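Local coordinates for protein streptomycin 3''-adenylyltransferase (Enterococcus faecalis, PDB 6SXJ) that transfers an adenylyl group from ATP to spectinomycin, giving 9-O-adenylylspectinomycin and diphosphate, and so makes bacteria resistant to this antibiotic but not to streptomycin, at residues 18-23 with 64-69; 59-63 with 121-125; 85-91 with 103-109. All blocks are in the same frame, centred on the assembly; numbering follows the deposited sequence.

Interaction 1: 18-23 with 64-69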
ATOM      1  N   ILE A  18      -8.195  15.617 -11.264  1.00 46.16           N
ATOM      2  CA  ILE A  18      -8.048  16.269  -9.962  1.00 48.56           C
ATOM      3  C   ILE A  18      -6.614  16.735  -9.784  1.00 47.40           C
ATOM      4  O   ILE A  18      -6.344  17.917  -9.530  1.00 54.17           O
ATOM      5  CB  ILE A  18      -8.467  15.323  -8.825  1.00 51.44           C
ATOM      6  CG1 ILE A  18      -9.988  15.166  -8.800  1.00 48.02           C
ATOM      7  CG2 ILE A  18      -7.965  15.863  -7.474  1.00 57.18           C
ATOM      8  CD1 ILE A  18     -10.441  13.859  -8.192  1.00 54.80           C
ATOM      9  N   LEU A  19      -5.664  15.810  -9.923  1.00 51.25           N
ATOM     10  CA  LEU A  19      -4.274  16.150  -9.650  1.00 48.13           C
ATOM     11  C   LEU A  19      -3.795  17.257 -10.572  1.00 56.96           C
ATOM     12  O   LEU A  19      -3.028  18.135 -10.162  1.00 54.94           O
ATOM     13  CB  LEU A  19      -3.394  14.908  -9.791  1.00 44.88           C
ATOM     14  CG  LEU A  19      -3.627  13.813  -8.742  1.00 46.61           C
ATOM     15  CD1 LEU A  19      -3.230  12.467  -9.316  1.00 45.35           C
ATOM     16  CD2 LEU A  19      -2.850  14.131  -7.468  1.00 50.57           C
ATOM     17  N   ARG A  20      -4.249  17.229 -11.826  1.00 63.27           N
ATOM     18  CA  ARG A  20      -3.815  18.217 -12.803  1.00 61.81           C
ATOM     19  C   ARG A  20      -4.454  19.572 -12.535  1.00 55.80           C
ATOM     20  O   ARG A  20      -3.771  20.603 -12.524  1.00 62.41           O
ATOM     21  CB  ARG A  20      -4.165  17.722 -14.204  1.00 63.67           C
ATOM     22  CG  ARG A  20      -3.084  16.884 -14.818  1.00 60.68           C
ATOM     23  CD  ARG A  20      -2.371  17.686 -15.874  1.00 69.81           C
ATOM     24  NE  ARG A  20      -2.846  17.331 -17.203  1.00 73.13           N
ATOM     25  CZ  ARG A  20      -2.766  18.124 -18.262  1.00 72.34           C
ATOM     26  NH1 ARG A  20      -2.233  19.332 -18.153  1.00 81.07           N
ATOM     27  NH2 ARG A  20      -3.215  17.703 -19.431  1.00 87.69           N
ATOM     28  N   LYS A  21      -5.769  19.590 -12.324  1.00 55.63           N
ATOM     29  CA  LYS A  21      -6.455  20.860 -12.122  1.00 65.03           C
ATOM     30  C   LYS A  21      -5.911  21.594 -10.901  1.00 67.60           C
ATOM     31  O   LYS A  21      -5.761  22.820 -10.925  1.00 75.72           O
ATOM     32  CB  LYS A  21      -7.959  20.624 -11.980  1.00 65.44           C
ATOM     33  CG  LYS A  21      -8.755  21.892 -11.688  1.00 75.02           C
ATOM     34  CD  LYS A  21     -10.250  21.610 -11.593  1.00 81.26           C
ATOM     35  CE  LYS A  21     -11.071  22.895 -11.691  1.00 91.09           C
ATOM     36  NZ  LYS A  21     -10.406  24.049 -11.013  1.00 93.06           N
ATOM     37  N   HIS A  22      -5.605  20.867  -9.829  1.00 67.19           N
ATOM     38  CA  HIS A  22      -5.309  21.487  -8.540  1.00 59.52           C
ATOM     39  C   HIS A  22      -3.822  21.590  -8.237  1.00 67.02           C
ATOM     40  O   HIS A  22      -3.392  22.565  -7.612  1.00 70.06           O
ATOM     41  CB  HIS A  22      -5.998  20.710  -7.421  1.00 62.80           C
ATOM     42  CG  HIS A  22      -7.492  20.766  -7.486  1.00 69.10           C
ATOM     43  ND1 HIS A  22      -8.218  21.832  -6.999  1.00 74.34           N
ATOM     44  CD2 HIS A  22      -8.396  19.894  -7.990  1.00 75.59           C
ATOM     45  CE1 HIS A  22      -9.505  21.611  -7.195  1.00 72.75           C
ATOM     46  NE2 HIS A  22      -9.641  20.440  -7.791  1.00 70.15           N
ATOM     47  N   LEU A  23      -3.019  20.613  -8.648  1.00 61.64           N
ATOM     48  CA  LEU A  23      -1.581  20.732  -8.456  1.00 62.41           C
ATOM     49  C   LEU A  23      -0.922  21.558  -9.552  1.00 62.92           C
ATOM     50  O   LEU A  23       0.227  21.986  -9.382  1.00 56.85           O
ATOM     51  CB  LEU A  23      -0.947  19.345  -8.389  1.00 62.80           C
ATOM     52  CG  LEU A  23      -1.490  18.440  -7.285  1.00 52.20           C
ATOM     53  CD1 LEU A  23      -0.722  17.123  -7.278  1.00 46.78           C
ATOM     54  CD2 LEU A  23      -1.405  19.118  -5.922  1.00 59.73           C
ATOM     55  N   ILE A  64      -8.143  20.095  -0.388  1.00 61.69           N
ATOM     56  CA  ILE A  64      -8.826  19.968  -1.673  1.00 71.42           C
ATOM     57  C   ILE A  64      -8.728  18.535  -2.177  1.00 59.44           C
ATOM     58  O   ILE A  64      -9.736  17.911  -2.528  1.00 59.43           O
ATOM     59  CB  ILE A  64      -8.239  20.950  -2.701  1.00 74.21           C
ATOM     60  CG1 ILE A  64      -8.282  22.386  -2.185  1.00 77.80           C
ATOM     61  CG2 ILE A  64      -8.995  20.832  -4.015  1.00 70.24           C
ATOM     62  CD1 ILE A  64      -7.526  23.362  -3.077  1.00 81.81           C
ATOM     63  N   LEU A  65      -7.505  17.998  -2.222  1.00 59.12           N
ATOM     64  CA  LEU A  65      -7.307  16.627  -2.679  1.00 59.47           C
ATOM     65  C   LEU A  65      -8.183  15.665  -1.894  1.00 60.19           C
ATOM     66  O   LEU A  65      -8.862  14.807  -2.470  1.00 51.52           O
ATOM     67  CB  LEU A  65      -5.835  16.233  -2.545  1.00 46.46           C
ATOM     68  CG  LEU A  65      -4.844  16.964  -3.443  1.00 52.32           C
ATOM     69  CD1 LEU A  65      -3.465  16.346  -3.296  1.00 51.06           C
ATOM     70  CD2 LEU A  65      -5.294  16.928  -4.911  1.00 57.36           C
ATOM     71  N   ILE A  66      -8.184  15.793  -0.567  1.00 52.72           N
ATOM     72  CA  ILE A  66      -9.033  14.920   0.231  1.00 55.18           C
ATOM     73  C   ILE A  66     -10.493  15.120  -0.152  1.00 51.21           C
ATOM     74  O   ILE A  66     -11.262  14.159  -0.271  1.00 51.15           O
ATOM     75  CB  ILE A  66      -8.821  15.165   1.736  1.00 58.16           C
ATOM     76  CG1 ILE A  66      -7.399  14.804   2.163  1.00 58.04           C
ATOM     77  CG2 ILE A  66      -9.849  14.360   2.512  1.00 50.13           C
ATOM     78  CD1 ILE A  66      -7.017  15.381   3.521  1.00 61.96           C
ATOM     79  N   GLN A  67     -10.902  16.377  -0.313  1.00 59.68           N
ATOM     80  CA  GLN A  67     -12.298  16.663  -0.615  1.00 61.55           C
ATOM     81  C   GLN A  67     -12.683  16.088  -1.968  1.00 60.32           C
ATOM     82  O   GLN A  67     -13.744  15.472  -2.109  1.00 57.37           O
ATOM     83  CB  GLN A  67     -12.537  18.171  -0.603  1.00 73.59           C
ATOM     84  CG  GLN A  67     -13.055  18.739   0.707  1.00 85.13           C
ATOM     85  CD  GLN A  67     -13.354  20.227   0.603  1.00 95.28           C
ATOM     86  OE1 GLN A  67     -13.743  20.720  -0.457  1.00109.71           O
ATOM     87  NE2 GLN A  67     -13.167  20.948   1.701  1.00 92.33           N
ATOM     88  N   LYS A  68     -11.824  16.271  -2.971  1.00 56.63           N
ATOM     89  CA  LYS A  68     -12.158  15.852  -4.328  1.00 62.75           C
ATOM     90  C   LYS A  68     -11.957  14.357  -4.533  1.00 58.79           C
ATOM     91  O   LYS A  68     -12.648  13.754  -5.360  1.00 53.33           O
ATOM     92  CB  LYS A  68     -11.321  16.649  -5.335  1.00 68.72           C
ATOM     93  CG  LYS A  68     -11.743  18.115  -5.488  1.00 63.11           C
ATOM     94  CD  LYS A  68     -13.263  18.256  -5.562  1.00 78.58           C
ATOM     95  CE  LYS A  68     -13.706  19.702  -5.538  1.00 85.09           C
ATOM     96  NZ  LYS A  68     -13.736  20.275  -6.909  1.00 90.72           N
ATOM     97  N   ILE A  69     -11.043  13.731  -3.791  1.00 51.02           N
ATOM     98  CA  ILE A  69     -10.862  12.297  -3.987  1.00 52.72           C
ATOM     99  C   ILE A  69     -11.943  11.502  -3.263  1.00 58.42           C
ATOM    100  O   ILE A  69     -12.350  10.428  -3.725  1.00 49.33           O
ATOM    101  CB  ILE A  69      -9.461  11.850  -3.541  1.00 51.09           C
ATOM    102  CG1 ILE A  69      -8.400  12.481  -4.444  1.00 51.85           C
ATOM    103  CG2 ILE A  69      -9.376  10.330  -3.583  1.00 44.73           C
ATOM    104  CD1 ILE A  69      -6.986  12.040  -4.126  1.00 53.45           C
TER

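Interaction 2: 59-63 with 121-125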
ATOM      1  N   ASP A  59      -1.498  23.442   3.065  1.00 74.11           N
ATOM      2  CA  ASP A  59      -2.547  22.692   3.742  1.00 70.18           C
ATOM      3  C   ASP A  59      -3.897  22.880   3.071  1.00 75.80           C
ATOM      4  O   ASP A  59      -4.811  22.080   3.302  1.00 75.38           O
ATOM      5  CB  ASP A  59      -2.617  23.102   5.207  1.00 76.41           C
ATOM      6  CG  ASP A  59      -1.583  22.394   6.043  1.00 72.10           C
ATOM      7  OD1 ASP A  59      -1.972  21.709   7.007  1.00 72.64           O
ATOM      8  OD2 ASP A  59      -0.381  22.504   5.720  1.00 81.33           O
ATOM      9  N   GLN A  60      -4.042  23.917   2.245  1.00 79.96           N
ATOM     10  CA  GLN A  60      -5.239  24.035   1.421  1.00 82.99           C
ATOM     11  C   GLN A  60      -5.271  22.942   0.360  1.00 74.93           C
ATOM     12  O   GLN A  60      -6.263  22.218   0.232  1.00 74.15           O
ATOM     13  CB  GLN A  60      -5.296  25.411   0.759  1.00 90.73           C
ATOM     14  CG  GLN A  60      -5.756  26.533   1.672  1.00111.07           C
ATOM     15  CD  GLN A  60      -5.902  27.852   0.935  1.00107.52           C
ATOM     16  OE1 GLN A  60      -5.473  27.984  -0.212  1.00101.38           O
ATOM     17  NE2 GLN A  60      -6.510  28.835   1.589  1.00106.47           N
ATOM     18  N   SER A  61      -4.182  22.803  -0.403  1.00 72.33           N
ATOM     19  CA  SER A  61      -4.154  21.840  -1.501  1.00 79.33           C
ATOM     20  C   SER A  61      -4.436  20.426  -1.007  1.00 74.33           C
ATOM     21  O   SER A  61      -5.109  19.646  -1.692  1.00 72.56           O
ATOM     22  CB  SER A  61      -2.801  21.898  -2.214  1.00 76.24           C
ATOM     23  OG  SER A  61      -2.596  23.165  -2.812  1.00 71.95           O
ATOM     24  N   LYS A  62      -3.934  20.078   0.180  1.00 67.85           N
ATOM     25  CA  LYS A  62      -4.183  18.747   0.716  1.00 62.98           C
ATOM     26  C   LYS A  62      -5.656  18.565   1.058  1.00 64.83           C
ATOM     27  O   LYS A  62      -6.233  17.506   0.793  1.00 68.03           O
ATOM     28  CB  LYS A  62      -3.312  18.497   1.947  1.00 60.01           C
ATOM     29  CG  LYS A  62      -1.818  18.633   1.688  1.00 62.98           C
ATOM     30  CD  LYS A  62      -1.027  18.612   2.992  1.00 69.02           C
ATOM     31  CE  LYS A  62       0.475  18.707   2.743  1.00 66.47           C
ATOM     32  NZ  LYS A  62       1.266  18.388   3.972  1.00 72.88           N
ATOM     33  N   GLU A  63      -6.282  19.583   1.652  1.00 63.76           N
ATOM     34  CA  GLU A  63      -7.709  19.494   1.940  1.00 62.73           C
ATOM     35  C   GLU A  63      -8.516  19.349   0.654  1.00 65.94           C
ATOM     36  O   GLU A  63      -9.472  18.565   0.594  1.00 61.57           O
ATOM     37  CB  GLU A  63      -8.155  20.726   2.725  1.00 71.63           C
ATOM     38  CG  GLU A  63      -9.559  20.637   3.295  1.00 75.46           C
ATOM     39  CD  GLU A  63      -9.945  21.883   4.075  1.00 86.19           C
ATOM     40  OE1 GLU A  63      -9.102  22.380   4.854  1.00 87.18           O
ATOM     41  OE2 GLU A  63     -11.087  22.365   3.909  1.00 86.39           O
ATOM     42  N   ILE A 121      -5.232  16.369   8.724  1.00 67.10           N
ATOM     43  CA  ILE A 121      -4.639  16.890   7.502  1.00 63.55           C
ATOM     44  C   ILE A 121      -3.243  16.287   7.390  1.00 61.10           C
ATOM     45  O   ILE A 121      -2.368  16.622   8.199  1.00 62.15           O
ATOM     46  CB  ILE A 121      -4.616  18.427   7.534  1.00 71.38           C
ATOM     47  CG1 ILE A 121      -3.948  18.974   6.274  1.00 64.36           C
ATOM     48  CG2 ILE A 121      -3.952  18.919   8.827  1.00 76.16           C
ATOM     49  CD1 ILE A 121      -4.903  19.101   5.109  1.00 74.07           C
ATOM     50  N   PRO A 122      -2.984  15.395   6.433  1.00 57.59           N
ATOM     51  CA  PRO A 122      -1.654  14.772   6.366  1.00 52.07           C
ATOM     52  C   PRO A 122      -0.545  15.814   6.309  1.00 63.09           C
ATOM     53  O   PRO A 122      -0.568  16.736   5.490  1.00 56.18           O
ATOM     54  CB  PRO A 122      -1.722  13.926   5.085  1.00 66.54           C
ATOM     55  CG  PRO A 122      -3.180  13.568   4.968  1.00 56.56           C
ATOM     56  CD  PRO A 122      -3.919  14.801   5.452  1.00 56.30           C
ATOM     57  N   GLN A 123       0.416  15.681   7.217  1.00 60.33           N
ATOM     58  CA  GLN A 123       1.596  16.527   7.269  1.00 68.45           C
ATOM     59  C   GLN A 123       2.798  15.714   6.816  1.00 62.30           C
ATOM     60  O   GLN A 123       2.765  14.480   6.804  1.00 56.78           O
ATOM     61  CB  GLN A 123       1.819  17.078   8.686  1.00 55.81           C
ATOM     62  CG  GLN A 123       0.792  18.125   9.087  1.00 61.55           C
ATOM     63  CD  GLN A 123       0.640  19.225   8.049  1.00 66.99           C
ATOM     64  OE1 GLN A 123       1.623  19.680   7.465  1.00 77.11           O
ATOM     65  NE2 GLN A 123      -0.598  19.647   7.805  1.00 64.26           N
ATOM     66  N   LYS A 124       3.863  16.416   6.435  1.00 65.63           N
ATOM     67  CA  LYS A 124       5.094  15.735   6.064  1.00 66.01           C
ATOM     68  C   LYS A 124       5.477  14.755   7.162  1.00 67.79           C
ATOM     69  O   LYS A 124       5.536  15.116   8.338  1.00 71.00           O
ATOM     70  CB  LYS A 124       6.222  16.743   5.835  1.00 70.47           C
ATOM     71  CG  LYS A 124       7.580  16.097   5.562  1.00 72.73           C
ATOM     72  CD  LYS A 124       7.647  15.442   4.185  1.00 75.08           C
ATOM     73  CE  LYS A 124       7.459  16.433   3.042  1.00 78.25           C
ATOM     74  NZ  LYS A 124       7.986  17.802   3.357  1.00 97.44           N
ATOM     75  N   GLU A 125       5.729  13.508   6.779  1.00 66.96           N
ATOM     76  CA  GLU A 125       6.084  12.491   7.756  1.00 65.96           C
ATOM     77  C   GLU A 125       7.074  11.525   7.128  1.00 67.18           C
ATOM     78  O   GLU A 125       7.276  11.505   5.909  1.00 65.54           O
ATOM     79  CB  GLU A 125       4.847  11.738   8.262  1.00 70.42           C
ATOM     80  CG  GLU A 125       3.835  11.427   7.178  1.00 62.93           C
ATOM     81  CD  GLU A 125       2.761  10.450   7.628  1.00 70.67           C
ATOM     82  OE1 GLU A 125       3.111   9.436   8.275  1.00 60.36           O
ATOM     83  OE2 GLU A 125       1.568  10.693   7.321  1.00 73.96           O
TER

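Interaction 3: 85-91 with 103-109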
ATOM      1  N   ILE A  85      -9.257   3.846  -3.569  1.00 43.23           N
ATOM      2  CA  ILE A  85      -8.157   4.666  -4.065  1.00 37.58           C
ATOM      3  C   ILE A  85      -7.161   4.889  -2.927  1.00 50.07           C
ATOM      4  O   ILE A  85      -7.535   5.333  -1.840  1.00 40.82           O
ATOM      5  CB  ILE A  85      -8.663   6.007  -4.613  1.00 39.49           C
ATOM      6  CG1 ILE A  85      -9.491   5.785  -5.895  1.00 46.91           C
ATOM      7  CG2 ILE A  85      -7.497   6.932  -4.922  1.00 41.14           C
ATOM      8  CD1 ILE A  85     -10.185   7.011  -6.335  1.00 46.63           C
ATOM      9  N   GLU A  86      -5.894   4.592  -3.193  1.00 44.60           N
ATOM     10  CA  GLU A  86      -4.783   4.925  -2.318  1.00 46.76           C
ATOM     11  C   GLU A  86      -3.833   5.785  -3.131  1.00 48.28           C
ATOM     12  O   GLU A  86      -3.454   5.405  -4.244  1.00 52.05           O
ATOM     13  CB  GLU A  86      -4.097   3.655  -1.825  1.00 46.00           C
ATOM     14  CG  GLU A  86      -3.510   3.731  -0.442  1.00 56.31           C
ATOM     15  CD  GLU A  86      -3.102   2.357   0.038  1.00 45.39           C
ATOM     16  OE1 GLU A  86      -4.001   1.527   0.310  1.00 49.65           O
ATOM     17  OE2 GLU A  86      -1.888   2.093   0.103  1.00 44.89           O
ATOM     18  N   LEU A  87      -3.482   6.951  -2.602  1.00 37.32           N
ATOM     19  CA  LEU A  87      -2.647   7.893  -3.335  1.00 43.95           C
ATOM     20  C   LEU A  87      -1.609   8.503  -2.409  1.00 43.91           C
ATOM     21  O   LEU A  87      -1.966   9.098  -1.391  1.00 43.18           O
ATOM     22  CB  LEU A  87      -3.489   9.011  -3.958  1.00 33.58           C
ATOM     23  CG  LEU A  87      -2.746   9.985  -4.875  1.00 41.26           C
ATOM     24  CD1 LEU A  87      -3.600  10.299  -6.118  1.00 48.92           C
ATOM     25  CD2 LEU A  87      -2.419  11.256  -4.149  1.00 37.71           C
ATOM     26  N   THR A  88      -0.339   8.404  -2.805  1.00 49.85           N
ATOM     27  CA  THR A  88       0.791   8.958  -2.074  1.00 51.02           C
ATOM     28  C   THR A  88       1.480  10.015  -2.924  1.00 51.92           C
ATOM     29  O   THR A  88       1.639   9.844  -4.137  1.00 48.17           O
ATOM     30  CB  THR A  88       1.810   7.871  -1.712  1.00 43.64           C
ATOM     31  OG1 THR A  88       1.182   6.874  -0.903  1.00 43.07           O
ATOM     32  CG2 THR A  88       2.987   8.473  -0.968  1.00 56.77           C
ATOM     33  N   ILE A  89       1.911  11.094  -2.278  1.00 44.35           N
ATOM     34  CA  ILE A  89       2.623  12.185  -2.931  1.00 49.86           C
ATOM     35  C   ILE A  89       4.011  12.280  -2.319  1.00 56.89           C
ATOM     36  O   ILE A  89       4.152  12.345  -1.089  1.00 51.80           O
ATOM     37  CB  ILE A  89       1.870  13.522  -2.783  1.00 51.47           C
ATOM     38  CG1 ILE A  89       0.437  13.385  -3.302  1.00 44.69           C
ATOM     39  CG2 ILE A  89       2.618  14.630  -3.505  1.00 54.34           C
ATOM     40  CD1 ILE A  89      -0.367  14.661  -3.251  1.00 54.66           C
ATOM     41  N   ILE A  90       5.029  12.290  -3.172  1.00 46.25           N
ATOM     42  CA  ILE A  90       6.398  12.545  -2.752  1.00 47.09           C
ATOM     43  C   ILE A  90       6.929  13.755  -3.507  1.00 58.94           C
ATOM     44  O   ILE A  90       6.503  14.054  -4.631  1.00 54.98           O
ATOM     45  CB  ILE A  90       7.316  11.325  -2.982  1.00 50.61           C
ATOM     46  CG1 ILE A  90       7.182  10.822  -4.424  1.00 52.10           C
ATOM     47  CG2 ILE A  90       6.990  10.219  -1.989  1.00 58.18           C
ATOM     48  CD1 ILE A  90       8.225   9.803  -4.805  1.00 46.26           C
ATOM     49  N   ILE A  91       7.857  14.461  -2.863  1.00 49.91           N
ATOM     50  CA  ILE A  91       8.614  15.544  -3.477  1.00 52.60           C
ATOM     51  C   ILE A  91       9.886  14.944  -4.044  1.00 60.36           C
ATOM     52  O   ILE A  91      10.600  14.219  -3.342  1.00 54.00           O
ATOM     53  CB  ILE A  91       8.938  16.645  -2.453  1.00 56.37           C
ATOM     54  CG1 ILE A  91       7.661  17.109  -1.762  1.00 55.62           C
ATOM     55  CG2 ILE A  91       9.637  17.813  -3.132  1.00 57.79           C
ATOM     56  CD1 ILE A  91       7.797  18.425  -1.029  1.00 66.76           C
ATOM     57  N   LYS A 103      10.808  10.568   3.144  1.00 53.13           N
ATOM     58  CA  LYS A 103       9.821  11.597   3.417  1.00 53.51           C
ATOM     59  C   LYS A 103       8.604  11.449   2.507  1.00 53.43           C
ATOM     60  O   LYS A 103       8.726  11.189   1.306  1.00 56.50           O
ATOM     61  CB  LYS A 103      10.445  12.982   3.244  1.00 70.47           C
ATOM     62  CG  LYS A 103      11.450  13.375   4.345  1.00 62.97           C
ATOM     63  CD  LYS A 103      12.339  14.531   3.874  1.00 73.98           C
ATOM     64  CE  LYS A 103      13.736  14.482   4.488  1.00 77.07           C
ATOM     65  NZ  LYS A 103      14.804  14.831   3.496  1.00 79.49           N
ATOM     66  N   GLN A 104       7.429  11.630   3.103  1.00 55.34           N
ATOM     67  CA  GLN A 104       6.138  11.473   2.456  1.00 49.39           C
ATOM     68  C   GLN A 104       5.352  12.758   2.664  1.00 55.48           C
ATOM     69  O   GLN A 104       5.125  13.168   3.806  1.00 49.52           O
ATOM     70  CB  GLN A 104       5.389  10.272   3.043  1.00 53.80           C
ATOM     71  CG  GLN A 104       3.930  10.155   2.613  1.00 52.55           C
ATOM     72  CD  GLN A 104       3.242   8.944   3.219  1.00 48.00           C
ATOM     73  OE1 GLN A 104       3.566   7.801   2.887  1.00 52.31           O
ATOM     74  NE2 GLN A 104       2.294   9.186   4.114  1.00 46.83           N
ATOM     75  N   GLU A 105       4.917  13.379   1.564  1.00 51.62           N
ATOM     76  CA  GLU A 105       4.287  14.694   1.620  1.00 56.06           C
ATOM     77  C   GLU A 105       2.795  14.639   1.902  1.00 46.98           C
ATOM     78  O   GLU A 105       2.241  15.598   2.452  1.00 57.14           O
ATOM     79  CB  GLU A 105       4.509  15.431   0.291  1.00 53.07           C
ATOM     80  CG  GLU A 105       3.685  16.708   0.139  1.00 63.17           C
ATOM     81  CD  GLU A 105       4.208  17.833   1.012  1.00 66.08           C
ATOM     82  OE1 GLU A 105       5.268  17.653   1.627  1.00 62.26           O
ATOM     83  OE2 GLU A 105       3.576  18.902   1.080  1.00 70.30           O
ATOM     84  N   PHE A 106       2.124  13.563   1.512  1.00 47.45           N
ATOM     85  CA  PHE A 106       0.674  13.505   1.590  1.00 47.79           C
ATOM     86  C   PHE A 106       0.247  12.080   1.304  1.00 46.86           C
ATOM     87  O   PHE A 106       0.889  11.372   0.522  1.00 49.40           O
ATOM     88  CB  PHE A 106       0.022  14.472   0.593  1.00 53.87           C
ATOM     89  CG  PHE A 106      -1.471  14.341   0.501  1.00 57.36           C
ATOM     90  CD1 PHE A 106      -2.288  15.009   1.391  1.00 54.62           C
ATOM     91  CD2 PHE A 106      -2.061  13.554  -0.487  1.00 54.18           C
ATOM     92  CE1 PHE A 106      -3.662  14.898   1.312  1.00 54.91           C
ATOM     93  CE2 PHE A 106      -3.437  13.434  -0.569  1.00 49.24           C
ATOM     94  CZ  PHE A 106      -4.239  14.113   0.332  1.00 56.28           C
ATOM     95  N   ILE A 107      -0.841  11.669   1.942  1.00 44.40           N
ATOM     96  CA  ILE A 107      -1.416  10.354   1.705  1.00 55.54           C
ATOM     97  C   ILE A 107      -2.930  10.489   1.721  1.00 58.80           C
ATOM     98  O   ILE A 107      -3.500  10.981   2.702  1.00 46.66           O
ATOM     99  CB  ILE A 107      -0.956   9.324   2.751  1.00 47.46           C
ATOM    100  CG1 ILE A 107      -1.751   8.022   2.609  1.00 48.06           C
ATOM    101  CG2 ILE A 107      -1.103   9.896   4.159  1.00 61.18           C
ATOM    102  CD1 ILE A 107      -1.370   7.189   1.369  1.00 52.88           C
ATOM    103  N   TYR A 108      -3.577  10.051   0.638  1.00 42.86           N
ATOM    104  CA  TYR A 108      -4.995   9.731   0.663  1.00 40.27           C
ATOM    105  C   TYR A 108      -5.133   8.233   0.884  1.00 41.93           C
ATOM    106  O   TYR A 108      -4.509   7.437   0.174  1.00 46.45           O
ATOM    107  CB  TYR A 108      -5.743  10.114  -0.620  1.00 49.71           C
ATOM    108  CG  TYR A 108      -7.228   9.863  -0.431  1.00 48.03           C
ATOM    109  CD1 TYR A 108      -8.077  10.876  -0.000  1.00 58.75           C
ATOM    110  CD2 TYR A 108      -7.769   8.597  -0.615  1.00 44.53           C
ATOM    111  CE1 TYR A 108      -9.425  10.639   0.215  1.00 57.84           C
ATOM    112  CE2 TYR A 108      -9.107   8.354  -0.405  1.00 49.63           C
ATOM    113  CZ  TYR A 108      -9.931   9.375   0.019  1.00 51.03           C
ATOM    114  OH  TYR A 108     -11.267   9.123   0.236  1.00 44.60           O
ATOM    115  N   GLY A 109      -5.956   7.858   1.861  1.00 41.45           N
ATOM    116  CA  GLY A 109      -6.206   6.468   2.189  1.00 41.55           C
ATOM    117  C   GLY A 109      -7.474   6.338   3.009  1.00 48.83           C
ATOM    118  O   GLY A 109      -7.730   7.171   3.885  1.00 52.72           O
TER
HETATM  119  O   HOH W   1       2.152   6.195   1.444  1.00 44.31           O

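Interaction 1: 18-23 with 64-69
I18 and H22, one turn apart on helix 8-23, meet I64, L65 and K68 of helix 59-69 where the two helices run side by side on one face of the mixed sheet of the nucleotidyltransferase domain. The short segments are nearly antiparallel, at 149°, and their axes come no closer than 10.7 Å, a spacing filled by branched side chains rather than by close backbones.

The apolar part centres on I18, whose two branches have different partners. CG2, lying opposite the backbone N across the CA-CB bond, rests against L65 CD2 at 3.9 Å, while CG1 meets K68 CB and carries CD1 to 3.6 Å from K68 O, the backbone carbonyl of the facing helix. L65 reaches across with both methyls, since its CD1 also approaches L23 CD2 at 4.3 Å. Toward the sheet, L19 leans on L87 and L65 on I89, so this sheet-facing side of the helix pair merges with the core.

The second kind of interaction lies on the outer side and involves the imidazole of H22. I64 sets a methyl over one ring face in a CH-pi contact, with CG2 3.5 Å from the ring centroid and 26° from the ring normal. From its own helix, K21 CG sits more distantly over the opposite face. The K68 side chain crosses that of H22 at about a right angle, and K68 CG comes obliquely to H22 NE2 at 3.9 Å. The I64 methyl is displaced toward the rim of the imidazole, which brings I64 CG2 to 3.2 Å from H22 ND1.

Interaction 2: 59-63 with 121-125
This is a mixed polar and apolar contact between the first turn of helix 59-69 and the loop that leads from helix 113-117 into edge strand 125-126. D59 and K62, three residues apart on the helix, reach the loop at Q123 and P122, with I121 packed beside them. The amide of Q123 donates through NE2 to D59 OD1 at 2.6 Å, on the syn side of the carboxylate. The amide and carboxylate planes are only 10° apart, yet the amide nitrogen stands somewhat out of the carboxylate plane, and the N-H...O angle of 133° shows a bent bond. K62 runs out fully extended and delivers NZ to P122 O at 2.9 Å, the donor tilted 20° from the carbonyl plane. I121 packs beside these bonds: with CG1 swung opposite its backbone N, its CD1 touches K62 CB at 3.6 Å, and CG1 lies against D59 OD1. The neighbouring K124 turns elsewhere, to a salt bridge with E94. A long, weak ion pair of K62 NZ with E105 is consistent with a charged lysine, and the bond of K62 to a main-chain carbonyl ties the helix to the loop backbone itself.

Interaction 3: 85-91 with 103-109
L87, T88 and I89 pair with Y108, I107 and F106 in the antiparallel beta hairpin formed by strands 85-91 and 103-108. L87 and Y108 are a hydrogen-bonded pair joined in both directions, L87 N giving to Y108 O at 3.0 Å and Y108 N to L87 O at 2.8 Å. T88 and I107 form the non-hydrogen-bonded pair between them and the next site, where I89 N bonds to F106 O. The return bond of I89 O goes not to F106 but to E105 N, at 2.9 Å. E105 and F106 thus both stand against I89, a classic beta bulge.

I89 can be followed outward from this bulge. Its CB lies 4.0 Å from F106 CB. CG2 leads toward E105 CB, whereas CG1, beside the backbone N at chi1 -55°, turns to the phenyl ring and comes within 3.8 Å of F106 CD2. The chain then continues straight to CD1, which meets the same ring atom, F106 CD2, at 3.4 Å, approaching the ring obliquely. L87 CD2 adds a methyl at the edge of that ring.

On the other face of the sheet, I107 CD1 lies 3.4 Å from T88 OG1, and a water bridges T88 OG1 and Q104 OE1, donating to the latter; Q104 OE1 also accepts from N127. The carboxylate of E105 accepts from L57 N. Helix 59-69 lies over the face bearing I89, F106 and Y108, through L65, I66 and I69, while helix 130-139 packs on T88 and I90. Strand 47-53 flanks 85-91 through backbone bonds, placing the hairpin firmly within the mixed sheet.

How the interactions relate
The three interactions cluster on one side of the chain's centre, their own centres 10 to 12 Å apart. Interactions 1 and 2 share helix 59-69, whose later turns face helix 8-23 and whose first turn faces the 121-125 loop; I66 and P122 touch between them. Interaction 3 supplies the sheet on which this helix packs. Along the chain, interaction 1 closes before interaction 3 opens, and interaction 3 is nested inside the loop closed by interaction 2. A probable hydrogen bond from Q104 N to E125 O carries the sheet onward to strand 125-126. Together they join helices, hairpin and edge strand into one alpha/beta core of the nucleotidyltransferase domain.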